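3-phosphoshikimate 1-carboxyvinyltransferase (Streptomyces sviceus, PDB 7M0O) probably catalyses transfer of the enolpyruvyl group of phosphoenolpyruvate to the 5-hydroxyl of shikimate-3-phosphate, the sixth of seven steps toward chorismate. Local coordinates at residues A[97-100]-A[104-107]; A[123-128]-A[132-137]; A[14-19]-A[82-87]; A[156-161]-A[185-190]. All coordinates share one frame; numbering follows the deposited sequence.

Contact 1: residues A[97-100]-A[104-107]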
loop_
_atom_site.group_PDB
_atom_site.type_symbol
_atom_site.label_atom_id
_atom_site.label_comp_id
_atom_site.label_asym_id
_atom_site.label_seq_id
_atom_site.Cartn_x
_atom_site.Cartn_y
_atom_site.Cartn_z
ATOM N N ARG A 97 3.390 -27.270 -7.168
ATOM C CA ARG A 97 4.805 -26.965 -7.374
ATOM C C ARG A 97 4.933 -25.502 -7.793
ATOM O O ARG A 97 4.500 -25.123 -8.887
ATOM C CB ARG A 97 5.408 -27.899 -8.422
ATOM C CG ARG A 97 5.428 -29.357 -7.997
ATOM C CD ARG A 97 5.830 -30.282 -9.138
ATOM N NE ARG A 97 4.818 -30.293 -10.187
ATOM C CZ ARG A 97 3.755 -31.090 -10.193
ATOM N NH1 ARG A 97 3.565 -31.956 -9.202
ATOM N NH2 ARG A 97 2.881 -31.020 -11.192
ATOM N N PHE A 98 5.526 -24.683 -6.924
ATOM C CA PHE A 98 5.678 -23.254 -7.171
ATOM C C PHE A 98 7.089 -22.927 -7.645
ATOM O O PHE A 98 8.068 -23.563 -7.245
ATOM C CB PHE A 98 5.367 -22.457 -5.898
ATOM C CG PHE A 98 3.915 -22.492 -5.505
ATOM C CD1 PHE A 98 3.433 -23.449 -4.625
ATOM C CD2 PHE A 98 3.031 -21.546 -6.006
ATOM C CE1 PHE A 98 2.085 -23.477 -4.267
ATOM C CE2 PHE A 98 1.685 -21.570 -5.643
ATOM C CZ PHE A 98 1.218 -22.543 -4.772
ATOM N N ASP A 99 7.180 -21.929 -8.517
ATOM C CA ASP A 99 8.464 -21.390 -8.931
ATOM C C ASP A 99 8.277 -19.904 -9.210
ATOM O O ASP A 99 7.154 -19.404 -9.300
ATOM C CB ASP A 99 9.029 -22.135 -10.159
ATOM C CG ASP A 99 10.524 -21.986 -10.283
ATOM O OD1 ASP A 99 11.137 -21.385 -9.368
ATOM O OD2 ASP A 99 11.082 -22.456 -11.304
ATOM N N ALA A 100 9.386 -19.189 -9.334
ATOM C CA ALA A 100 9.324 -17.766 -9.636
ATOM C C ALA A 100 10.384 -17.447 -10.683
ATOM O O ALA A 100 11.135 -18.315 -11.114
ATOM C CB ALA A 100 9.494 -16.942 -8.355
ATOM N N MET A 104 13.140 -13.270 -8.827
ATOM C CA MET A 104 12.286 -13.402 -7.648
ATOM C C MET A 104 12.651 -14.614 -6.792
ATOM O O MET A 104 12.374 -14.610 -5.589
ATOM C CB MET A 104 10.809 -13.471 -8.071
ATOM C CG MET A 104 9.806 -13.652 -6.913
ATOM S SD MET A 104 9.527 -12.180 -5.892
ATOM C CE MET A 104 9.298 -12.917 -4.273
ATOM N N ARG A 105 13.272 -15.651 -7.374
ATOM C CA ARG A 105 13.821 -16.738 -6.565
ATOM C C ARG A 105 14.776 -16.209 -5.509
ATOM O O ARG A 105 14.911 -16.806 -4.440
ATOM C CB ARG A 105 14.541 -17.774 -7.441
ATOM C CG ARG A 105 13.650 -18.650 -8.334
ATOM C CD ARG A 105 14.488 -19.660 -9.106
ATOM N NE ARG A 105 13.728 -20.385 -10.119
ATOM C CZ ARG A 105 14.043 -20.429 -11.411
ATOM N NH1 ARG A 105 15.114 -19.790 -11.851
ATOM N NH2 ARG A 105 13.281 -21.121 -12.254
ATOM N N ARG A 106 15.439 -15.086 -5.782
ATOM C CA ARG A 106 16.414 -14.551 -4.847
ATOM C C ARG A 106 15.777 -13.901 -3.620
ATOM O O ARG A 106 16.509 -13.532 -2.696
ATOM C CB ARG A 106 17.312 -13.552 -5.583
ATOM C CG ARG A 106 18.161 -14.195 -6.687
ATOM C CD ARG A 106 19.224 -13.208 -7.202
ATOM N NE ARG A 106 18.732 -12.375 -8.301
ATOM C CZ ARG A 106 19.454 -12.030 -9.363
ATOM N NH1 ARG A 106 20.715 -12.445 -9.470
ATOM N NH2 ARG A 106 18.922 -11.267 -10.316
ATOM N N ARG A 107 14.443 -13.764 -3.579
ATOM C CA ARG A 107 13.745 -13.146 -2.459
ATOM C C ARG A 107 13.079 -14.231 -1.615
ATOM O O ARG A 107 11.961 -14.663 -1.939
ATOM C CB ARG A 107 12.706 -12.131 -2.951
ATOM C CG ARG A 107 13.321 -10.917 -3.672
ATOM C CD ARG A 107 12.266 -9.876 -3.992
ATOM N NE ARG A 107 11.503 -9.517 -2.800
ATOM C CZ ARG A 107 10.499 -8.649 -2.785
ATOM N NH1 ARG A 107 10.125 -8.044 -3.903
ATOM N NH2 ARG A 107 9.865 -8.389 -1.649
#
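Ala100, just past the end of strand 97-99, lies with its CA 5.5 Å from the CA of Arg105, because the chain doubles back through a short, weakly bonded helix. Asp99 and Arg105 close this turn as a side-on salt bridge, each carboxylate oxygen taking one nitrogen. Arg105 NE reaches Asp99 OD1 at 2.9 Å, while Arg105 NH2 meets Asp99 OD2 at 2.7 Å in an almost perfectly straight bond (179°). Both oxygens are approached on their syn side and both lie near the guanidinium plane, although the two flat groups are twisted 31° apart. With its CG turned away from the backbone N (chi1 -158°), Asp99 also places OD1 near the N of Ala100, which adds a weak bond of 2.8 Å and so helps to fix the carboxylate. The carbonyl O of Ala100 sits over one face of the guanidinium, offset toward its rim, too poorly angled toward NE to be bonded. Away from this charged side, the methyl of Ala100 packs on Met104, CB to CG at 3.6 Å, before the methionine chain bends off toward Ala82 of helix 79-90. The whole is a compact strand-to-helix turn at the end of strand 95-99, leading into Arg107, which is predicted to bind phosphoenolpyruvate as in other EPSP synthases.

Contact 2: residues A[123-128]-A[132-137]; sequences LRHEEA and HPLTVR
Arg124 and Arg137 lay their guanidinium groups flat on one another, centres 3.6 Å apart and planes only 7° from parallel, with the NH1 of Arg124 over the centre of its neighbour. The two chains, each extended from CG to NE, arrive at about a right angle, so that each guanidinium also reaches the CD of the other arginine. Nearby acids probably offset the repulsion of the two like charges: Asp122 forms a salt bridge with Arg124, and a water links Arg137 NH1 to Glu126 OE2. That same Glu126 OE2 accepts the hydroxyl of Thr135 on its anti side, OG1 to OE2 2.7 Å, through a chain bent at CG (chi2 -72°). At the other end, Pro133 follows a cis peptide bond. Its O takes the N of Glu126 at 3.0 Å, and its ring carbons CG and CD both lie 3.4 Å from Glu127 OE2, the Glu127 chain running across the proline at about a right angle; a second water joins Glu127 OE1 to the O of His132. Between these ends Arg124 and Thr135 form an antiparallel hydrogen-bonded pair, their N and O atoms bonded in both directions. Leu123, His125, Leu134 and Val136 occupy the other face, where Leu123 also touches helix 110-118. Segments 123-128 and 132-137 together form an antiparallel beta hairpin, whose first strand, 122-125, is an outermost member of a mixed four-stranded sheet.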
loop_
_atom_site.group_PDB
_atom_site.type_symbol
_atom_site.label_atom_id
_atom_site.label_comp_id
_atom_site.label_asym_id
_atom_site.label_seq_id
_atom_site.Cartn_x
_atom_site.Cartn_y
_atom_site.Cartn_z
ATOM N N LEU A 123 5.576 -28.734 3.269
ATOM C CA LEU A 123 6.185 -27.812 2.321
ATOM C C LEU A 123 7.670 -28.137 2.241
ATOM O O LEU A 123 8.333 -28.316 3.271
ATOM C CB LEU A 123 5.966 -26.347 2.753
ATOM C CG LEU A 123 6.453 -25.197 1.872
ATOM C CD1 LEU A 123 5.646 -23.971 2.228
ATOM C CD2 LEU A 123 7.954 -24.940 2.112
ATOM N N ARG A 124 8.192 -28.197 1.024
ATOM C CA ARG A 124 9.584 -28.531 0.791
ATOM C C ARG A 124 10.201 -27.508 -0.150
ATOM O O ARG A 124 9.668 -27.250 -1.233
ATOM C CB ARG A 124 9.717 -29.947 0.211
ATOM C CG ARG A 124 9.104 -31.000 1.109
ATOM C CD ARG A 124 9.195 -32.395 0.522
ATOM N NE ARG A 124 8.143 -33.267 1.043
ATOM C CZ ARG A 124 7.949 -34.513 0.622
ATOM N NH1 ARG A 124 8.740 -35.025 -0.317
ATOM N NH2 ARG A 124 6.967 -35.247 1.126
ATOM N N HIS A 125 11.303 -26.913 0.285
ATOM C CA HIS A 125 12.105 -26.063 -0.582
ATOM C C HIS A 125 13.016 -26.949 -1.427
ATOM O O HIS A 125 13.773 -27.766 -0.885
ATOM C CB HIS A 125 12.916 -25.079 0.253
ATOM C CG HIS A 125 12.074 -24.085 0.990
ATOM N ND1 HIS A 125 11.582 -22.941 0.393
ATOM C CD2 HIS A 125 11.622 -24.068 2.268
ATOM C CE1 HIS A 125 10.876 -22.257 1.277
ATOM N NE2 HIS A 125 10.897 -22.911 2.427
ATOM N N GLU A 126 12.921 -26.805 -2.756
ATOM C CA GLU A 126 13.698 -27.662 -3.647
ATOM C C GLU A 126 15.153 -27.228 -3.774
ATOM O O GLU A 126 15.991 -28.059 -4.156
ATOM C CB GLU A 126 13.061 -27.712 -5.037
ATOM C CG GLU A 126 11.566 -28.080 -5.037
ATOM C CD GLU A 126 11.318 -29.533 -4.704
ATOM O OE1 GLU A 126 12.282 -30.322 -4.733
ATOM O OE2 GLU A 126 10.153 -29.891 -4.425
ATOM N N GLU A 127 15.461 -25.951 -3.492
ATOM C CA GLU A 127 16.829 -25.435 -3.539
ATOM C C GLU A 127 17.171 -24.964 -2.124
ATOM O O GLU A 127 17.116 -25.777 -1.196
ATOM C CB GLU A 127 16.986 -24.404 -4.665
ATOM C CG GLU A 127 16.799 -25.038 -6.056
ATOM C CD GLU A 127 16.675 -24.023 -7.215
ATOM O OE1 GLU A 127 17.169 -22.880 -7.099
ATOM O OE2 GLU A 127 16.086 -24.390 -8.255
ATOM N N ALA A 128 17.520 -23.699 -1.915
ATOM C CA ALA A 128 17.884 -23.251 -0.575
ATOM C C ALA A 128 16.643 -23.072 0.296
ATOM O O ALA A 128 15.556 -22.778 -0.205
ATOM C CB ALA A 128 18.663 -21.933 -0.626
ATOM N N HIS A 132 11.752 -20.023 -3.353
ATOM C CA HIS A 132 11.266 -20.745 -4.522
ATOM C C HIS A 132 12.450 -21.309 -5.318
ATOM O O HIS A 132 13.528 -20.715 -5.346
ATOM C CB HIS A 132 10.436 -19.818 -5.413
ATOM C CG HIS A 132 9.087 -19.502 -4.845
ATOM N ND1 HIS A 132 8.009 -20.350 -4.993
ATOM C CD2 HIS A 132 8.648 -18.461 -4.097
ATOM C CE1 HIS A 132 6.960 -19.835 -4.373
ATOM N NE2 HIS A 132 7.321 -18.691 -3.820
ATOM N N PRO A 133 12.273 -22.456 -5.991
ATOM C CA PRO A 133 11.045 -23.250 -6.099
ATOM C C PRO A 133 10.725 -24.010 -4.810
ATOM O O PRO A 133 11.621 -24.369 -4.042
ATOM C CB PRO A 133 11.354 -24.211 -7.262
ATOM C CG PRO A 133 12.834 -24.309 -7.281
ATOM C CD PRO A 133 13.342 -22.963 -6.873
ATOM N N LEU A 134 9.435 -24.225 -4.569
ATOM C CA LEU A 134 9.005 -24.994 -3.411
ATOM C C LEU A 134 7.746 -25.763 -3.763
ATOM O O LEU A 134 6.977 -25.366 -4.647
ATOM C CB LEU A 134 8.765 -24.096 -2.197
ATOM C CG LEU A 134 7.770 -22.951 -2.380
ATOM C CD1 LEU A 134 6.353 -23.419 -1.995
ATOM C CD2 LEU A 134 8.179 -21.756 -1.548
ATOM N N THR A 135 7.521 -26.850 -3.042
ATOM C CA THR A 135 6.428 -27.762 -3.345
ATOM C C THR A 135 5.565 -27.943 -2.103
ATOM O O THR A 135 6.089 -28.252 -1.031
ATOM C CB THR A 135 6.995 -29.097 -3.836
ATOM O OG1 THR A 135 7.723 -28.863 -5.051
ATOM C CG2 THR A 135 5.880 -30.111 -4.098
ATOM N N VAL A 136 4.252 -27.740 -2.248
ATOM C CA VAL A 136 3.288 -27.945 -1.166
ATOM C C VAL A 136 2.439 -29.172 -1.469
ATOM O O VAL A 136 1.647 -29.174 -2.423
ATOM C CB VAL A 136 2.374 -26.728 -0.957
ATOM C CG1 VAL A 136 1.419 -26.987 0.231
ATOM C CG2 VAL A 136 3.178 -25.442 -0.769
ATOM N N ARG A 137 2.560 -30.194 -0.624
ATOM C CA ARG A 137 1.644 -31.337 -0.619
ATOM C C ARG A 137 0.569 -31.039 0.418
ATOM O O ARG A 137 0.689 -31.395 1.591
ATOM C CB ARG A 137 2.399 -32.624 -0.321
ATOM C CG ARG A 137 3.408 -32.988 -1.425
ATOM C CD ARG A 137 4.508 -33.942 -0.939
ATOM N NE ARG A 137 5.281 -34.535 -2.035
ATOM C CZ ARG A 137 6.347 -33.980 -2.613
ATOM N NH1 ARG A 137 6.790 -32.800 -2.208
ATOM N NH2 ARG A 137 6.979 -34.610 -3.601
HETATM O O HOH W 1 9.402 -32.356 -3.610
HETATM O O HOH W 2 16.214 -20.625 -5.718
#

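Contact 3: residues A[14-19]-A[82-87]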
loop_
_atom_site.group_PDB
_atom_site.type_symbol
_atom_site.label_atom_id
_atom_site.label_comp_id
_atom_site.label_asym_id
_atom_site.label_seq_id
_atom_site.Cartn_x
_atom_site.Cartn_y
_atom_site.Cartn_z
ATOM N N ALA A 14 -7.044 -8.145 -1.044
ATOM C CA ALA A 14 -8.395 -8.366 -1.564
ATOM C C ALA A 14 -8.459 -9.570 -2.495
ATOM O O ALA A 14 -9.488 -10.259 -2.547
ATOM C CB ALA A 14 -8.892 -7.121 -2.298
ATOM N N LEU A 15 -7.394 -9.803 -3.275
ATOM C CA LEU A 15 -7.360 -10.965 -4.170
ATOM C C LEU A 15 -7.366 -12.268 -3.379
ATOM O O LEU A 15 -8.038 -13.236 -3.762
ATOM C CB LEU A 15 -6.124 -10.908 -5.072
ATOM C CG LEU A 15 -6.179 -9.926 -6.230
ATOM C CD1 LEU A 15 -4.818 -9.800 -6.898
ATOM C CD2 LEU A 15 -7.197 -10.392 -7.220
ATOM N N PHE A 16 -6.599 -12.315 -2.287
ATOM C CA PHE A 16 -6.625 -13.477 -1.403
ATOM C C PHE A 16 -8.025 -13.711 -0.858
ATOM O O PHE A 16 -8.541 -14.834 -0.891
ATOM C CB PHE A 16 -5.622 -13.273 -0.263
ATOM C CG PHE A 16 -5.468 -14.469 0.655
ATOM C CD1 PHE A 16 -6.505 -14.854 1.510
ATOM C CD2 PHE A 16 -4.277 -15.188 0.695
ATOM C CE1 PHE A 16 -6.373 -15.950 2.370
ATOM C CE2 PHE A 16 -4.134 -16.290 1.562
ATOM C CZ PHE A 16 -5.182 -16.661 2.396
ATOM N N LEU A 17 -8.633 -12.664 -0.299
ATOM C CA LEU A 17 -9.958 -12.801 0.301
ATOM C C LEU A 17 -10.999 -13.224 -0.735
ATOM O O LEU A 17 -11.863 -14.071 -0.445
ATOM C CB LEU A 17 -10.338 -11.485 0.976
ATOM C CG LEU A 17 -9.440 -11.170 2.178
ATOM C CD1 LEU A 17 -9.476 -9.700 2.570
ATOM C CD2 LEU A 17 -9.891 -12.025 3.359
ATOM N N ALA A 18 -10.928 -12.656 -1.951
ATOM C CA ALA A 18 -11.866 -13.029 -3.011
ATOM C C ALA A 18 -11.719 -14.498 -3.383
ATOM O O ALA A 18 -12.709 -15.173 -3.675
ATOM C CB ALA A 18 -11.664 -12.155 -4.253
ATOM N N ALA A 19 -10.482 -14.999 -3.411
ATOM C CA ALA A 19 -10.250 -16.406 -3.707
ATOM C C ALA A 19 -10.784 -17.321 -2.613
ATOM O O ALA A 19 -11.261 -18.424 -2.907
ATOM C CB ALA A 19 -8.756 -16.646 -3.896
ATOM N N ALA A 82 4.021 -14.680 -4.929
ATOM C CA ALA A 82 4.970 -15.669 -4.428
ATOM C C ALA A 82 4.726 -16.057 -2.979
ATOM O O ALA A 82 5.142 -17.148 -2.567
ATOM C CB ALA A 82 6.402 -15.149 -4.580
ATOM N N ARG A 83 4.075 -15.201 -2.192
ATOM C CA ARG A 83 3.778 -15.529 -0.802
ATOM C C ARG A 83 2.329 -15.934 -0.578
ATOM O O ARG A 83 2.069 -16.893 0.157
ATOM C CB ARG A 83 4.118 -14.342 0.105
ATOM C CG ARG A 83 5.585 -13.981 0.056
ATOM C CD ARG A 83 5.786 -12.486 0.251
ATOM N NE ARG A 83 7.202 -12.133 0.266
ATOM C CZ ARG A 83 7.661 -10.895 0.413
ATOM N NH1 ARG A 83 6.816 -9.880 0.549
ATOM N NH2 ARG A 83 8.966 -10.674 0.422
ATOM N N PHE A 84 1.374 -15.256 -1.221
ATOM C CA PHE A 84 -0.038 -15.531 -0.956
ATOM C C PHE A 84 -0.528 -16.796 -1.653
ATOM O O PHE A 84 -1.355 -17.521 -1.094
ATOM C CB PHE A 84 -0.906 -14.349 -1.392
ATOM C CG PHE A 84 -0.878 -13.183 -0.450
ATOM C CD1 PHE A 84 -0.035 -13.170 0.657
ATOM C CD2 PHE A 84 -1.713 -12.095 -0.664
ATOM C CE1 PHE A 84 -0.019 -12.091 1.519
ATOM C CE2 PHE A 84 -1.702 -11.001 0.195
ATOM C CZ PHE A 84 -0.857 -11.000 1.290
ATOM N N LEU A 85 -0.092 -17.067 -2.884
ATOM C CA LEU A 85 -0.567 -18.283 -3.545
ATOM C C LEU A 85 -0.139 -19.558 -2.821
ATOM O O LEU A 85 -0.979 -20.458 -2.671
ATOM C CB LEU A 85 -0.128 -18.298 -5.016
ATOM C CG LEU A 85 -0.965 -17.437 -5.960
ATOM C CD1 LEU A 85 -0.688 -17.810 -7.404
ATOM C CD2 LEU A 85 -2.463 -17.558 -5.668
ATOM N N PRO A 86 1.110 -19.724 -2.373
ATOM C CA PRO A 86 1.427 -20.925 -1.577
ATOM C C PRO A 86 0.615 -21.027 -0.309
ATOM O O PRO A 86 0.290 -22.139 0.130
ATOM C CB PRO A 86 2.917 -20.761 -1.275
ATOM C CG PRO A 86 3.433 -19.917 -2.429
ATOM C CD PRO A 86 2.323 -18.941 -2.687
ATOM N N THR A 87 0.288 -19.887 0.296
ATOM C CA THR A 87 -0.531 -19.889 1.508
ATOM C C THR A 87 -1.941 -20.397 1.223
ATOM O O THR A 87 -2.465 -21.259 1.943
ATOM C CB THR A 87 -0.586 -18.481 2.098
ATOM O OG1 THR A 87 0.727 -18.029 2.427
ATOM C CG2 THR A 87 -1.484 -18.450 3.357
#
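Phe16 and Phe84 mark the closest approach of two helical segments, 14-19 and 82-87, with their CA atoms 6.9 Å apart; the second helix is kinked at Pro86, whose N lacks the usual bond to the preceding turn. The contact is small and almost wholly a matter of two rings and one methyl. Phe16 swings its ring out with CG anti to the backbone N (chi1 -175°), which aims its edge across the gap at the face of Phe84. The result is a T-shaped pair, centroids 5.8 Å apart and planes at 83°. The crossing is not centred on the far ring: CD2 of Phe16 comes to 4.1 Å from CB of Phe84, near the root of the side chain, and the Phe16 CB in turn lies beside Phe84 CD2. One turn further along, Thr87 supplies its methyl, CG2, which meets Phe16 CE2 at 3.9 Å close to the plane of that ring. Thr87 can offer carbon here because its hydroxyl is turned back into its own helix, OG1 bonding to the O of Arg83 at 2.9 Å and supplementing a weak backbone bond from Thr87 N to the same oxygen. Phe39 of helix 34-45 packs on Phe84, and Leu162 of helix 155-163 on Phe16, extending the apolar surroundings. With all three touching residues buried and the one nearby hydroxyl satisfied within its own helix, the cohesion probably rests on dispersion and on the edge-to-face placement of the rings, which probably restricts ring orientation, with no polar pair between segments 14-19 and 82-87.

Contact 4: residues A[156-161]-A[185-190]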
loop_
_atom_site.group_PDB
_atom_site.type_symbol
_atom_site.label_atom_id
_atom_site.label_comp_id
_atom_site.label_asym_id
_atom_site.label_seq_id
_atom_site.Cartn_x
_atom_site.Cartn_y
_atom_site.Cartn_z
ATOM N N TYR A 156 4.319 -11.319 5.865
ATOM C CA TYR A 156 4.272 -12.659 6.454
ATOM C C TYR A 156 3.209 -12.750 7.537
ATOM O O TYR A 156 2.452 -13.726 7.587
ATOM C CB TYR A 156 5.639 -13.051 7.031
ATOM C CG TYR A 156 6.763 -13.007 6.016
ATOM C CD1 TYR A 156 6.555 -13.411 4.707
ATOM C CD2 TYR A 156 8.018 -12.525 6.365
ATOM C CE1 TYR A 156 7.571 -13.354 3.767
ATOM C CE2 TYR A 156 9.050 -12.469 5.429
ATOM C CZ TYR A 156 8.812 -12.883 4.132
ATOM O OH TYR A 156 9.816 -12.824 3.196
ATOM N N LEU A 157 3.139 -11.753 8.424
ATOM C CA LEU A 157 2.059 -11.747 9.402
ATOM C C LEU A 157 0.706 -11.668 8.708
ATOM O O LEU A 157 -0.242 -12.374 9.087
ATOM C CB LEU A 157 2.249 -10.588 10.389
ATOM C CG LEU A 157 1.083 -10.420 11.364
ATOM C CD1 LEU A 157 0.843 -11.702 12.178
ATOM C CD2 LEU A 157 1.301 -9.224 12.291
ATOM N N THR A 158 0.606 -10.847 7.661
ATOM C CA THR A 158 -0.681 -10.670 7.000
ATOM C C THR A 158 -1.126 -11.945 6.288
ATOM O O THR A 158 -2.312 -12.302 6.327
ATOM C CB THR A 158 -0.587 -9.471 6.050
ATOM O OG1 THR A 158 -0.730 -8.271 6.821
ATOM C CG2 THR A 158 -1.638 -9.519 4.960
ATOM N N ALA A 159 -0.185 -12.677 5.687
ATOM C CA ALA A 159 -0.504 -13.985 5.113
ATOM C C ALA A 159 -1.059 -14.954 6.168
ATOM O O ALA A 159 -2.051 -15.650 5.911
ATOM C CB ALA A 159 0.740 -14.578 4.440
ATOM N N LEU A 160 -0.442 -15.004 7.358
ATOM C CA LEU A 160 -0.937 -15.890 8.414
ATOM C C LEU A 160 -2.301 -15.443 8.931
ATOM O O LEU A 160 -3.185 -16.279 9.170
ATOM C CB LEU A 160 0.065 -15.954 9.569
ATOM C CG LEU A 160 1.332 -16.762 9.302
ATOM C CD1 LEU A 160 2.253 -16.710 10.511
ATOM C CD2 LEU A 160 0.995 -18.214 8.911
ATOM N N LEU A 161 -2.498 -14.132 9.122
ATOM C CA LEU A 161 -3.825 -13.642 9.505
ATOM C C LEU A 161 -4.873 -14.048 8.476
ATOM O O LEU A 161 -5.947 -14.559 8.823
ATOM C CB LEU A 161 -3.804 -12.118 9.673
ATOM C CG LEU A 161 -3.042 -11.574 10.883
ATOM C CD1 LEU A 161 -2.685 -10.099 10.646
ATOM C CD2 LEU A 161 -3.890 -11.732 12.142
ATOM N N GLU A 185 -3.500 -3.142 10.870
ATOM C CA GLU A 185 -4.880 -2.702 11.069
ATOM C C GLU A 185 -5.671 -2.729 9.765
ATOM O O GLU A 185 -6.876 -3.002 9.788
ATOM C CB GLU A 185 -4.938 -1.300 11.679
ATOM C CG GLU A 185 -6.338 -0.900 12.191
ATOM C CD GLU A 185 -7.208 -2.088 12.618
ATOM O OE1 GLU A 185 -8.286 -2.299 12.008
ATOM O OE2 GLU A 185 -6.836 -2.792 13.588
ATOM N N ILE A 186 -5.018 -2.449 8.632
ATOM C CA ILE A 186 -5.689 -2.562 7.336
ATOM C C ILE A 186 -6.079 -4.012 7.058
ATOM O O ILE A 186 -7.184 -4.286 6.565
ATOM C CB ILE A 186 -4.795 -1.992 6.219
ATOM C CG1 ILE A 186 -4.614 -0.485 6.424
ATOM C CG2 ILE A 186 -5.371 -2.298 4.814
ATOM C CD1 ILE A 186 -3.554 0.091 5.536
ATOM N N THR A 187 -5.186 -4.963 7.366
ATOM C CA THR A 187 -5.526 -6.367 7.141
ATOM C C THR A 187 -6.735 -6.771 7.978
ATOM O O THR A 187 -7.650 -7.441 7.482
ATOM C CB THR A 187 -4.339 -7.276 7.457
ATOM O OG1 THR A 187 -3.223 -6.956 6.619
ATOM C CG2 THR A 187 -4.718 -8.744 7.235
ATOM N N LEU A 188 -6.780 -6.337 9.240
ATOM C CA LEU A 188 -7.896 -6.735 10.089
ATOM C C LEU A 188 -9.204 -6.108 9.621
ATOM O O LEU A 188 -10.254 -6.756 9.664
ATOM C CB LEU A 188 -7.609 -6.374 11.545
ATOM C CG LEU A 188 -6.373 -7.038 12.158
ATOM C CD1 LEU A 188 -6.325 -6.802 13.658
ATOM C CD2 LEU A 188 -6.339 -8.526 11.868
ATOM N N ALA A 189 -9.164 -4.853 9.164
ATOM C CA ALA A 189 -10.384 -4.217 8.685
ATOM C C ALA A 189 -10.910 -4.900 7.425
ATOM O O ALA A 189 -12.130 -5.022 7.237
ATOM C CB ALA A 189 -10.136 -2.732 8.426
ATOM N N MET A 190 -10.010 -5.333 6.541
ATOM C CA MET A 190 -10.458 -6.011 5.327
ATOM C C MET A 190 -11.061 -7.371 5.659
ATOM O O MET A 190 -12.091 -7.765 5.092
ATOM C CB MET A 190 -9.300 -6.133 4.334
ATOM C CG MET A 190 -8.812 -4.768 3.806
ATOM S SD MET A 190 -7.513 -4.866 2.561
ATOM C CE MET A 190 -8.408 -5.667 1.218
#
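Hydroxyls, methyls and branched aliphatic chains, from Thr158, Leu161, Thr187 and Leu188, make this contact without any flat group; the ring of Tyr156 faces Arg83 and helix 110-118 instead. The one polar link between the two segments is a pair of hydroxyls, Thr158 OG1 and Thr187 OG1, 2.8 Å apart in a hydrogen bond that either could donate. Thr187 OG1 stands beside its own backbone N (chi1 -60°), which leaves its methyl facing Thr158 CG2 at 3.9 Å. Arg13 NE donates to this Thr187 oxygen, which also makes a weak hydrogen bond to the O of Tyr183, so three polar partners, one of them weak, surround a buried hydroxyl. Leu161, a turn beyond Thr158, and Leu188, the residue after Thr187, meet at an angle, CD2 of Leu161 lying 4.0 Å from CD2 of Leu188, while Leu161 CD1 reaches Thr187 CG2 at 4.2 Å. Arg13 is predicted to bind 3-phosphoshikimate, which makes Thr187 a probable second-shell residue. The axes of segments 156-161 and 185-190 run nearly parallel, 10.3 Å apart at closest, crossing at -18°; helix 155-163 also rests on helices 79-90 and 110-118, and helix 182-193 packs against helix 8-20.

How the contacts relate
Contacts 3 and 4 are buried and join helices, whereas contacts 1 and 2 are only partly buried and lie further from the centre of the chain. The chemistry follows this division: a salt bridge marks contact 1, a guanidinium stack and bridging waters contact 2, while an aromatic pair serves contact 3, and aliphatic packing with a hydroxyl pair contact 4. Contacts 1 and 2 involve neighbouring strands of one sheet, linked by a probable hydrogen bond from Phe98 N to Leu134 O. Helix 79-90 ties the layers together: Phe98 packs on it, His132 NE2 probably bonds to the O of Ala82, and Phe84 meets Ala159 of contact 4. Contact 4 touches neither contact 1 nor contact 2.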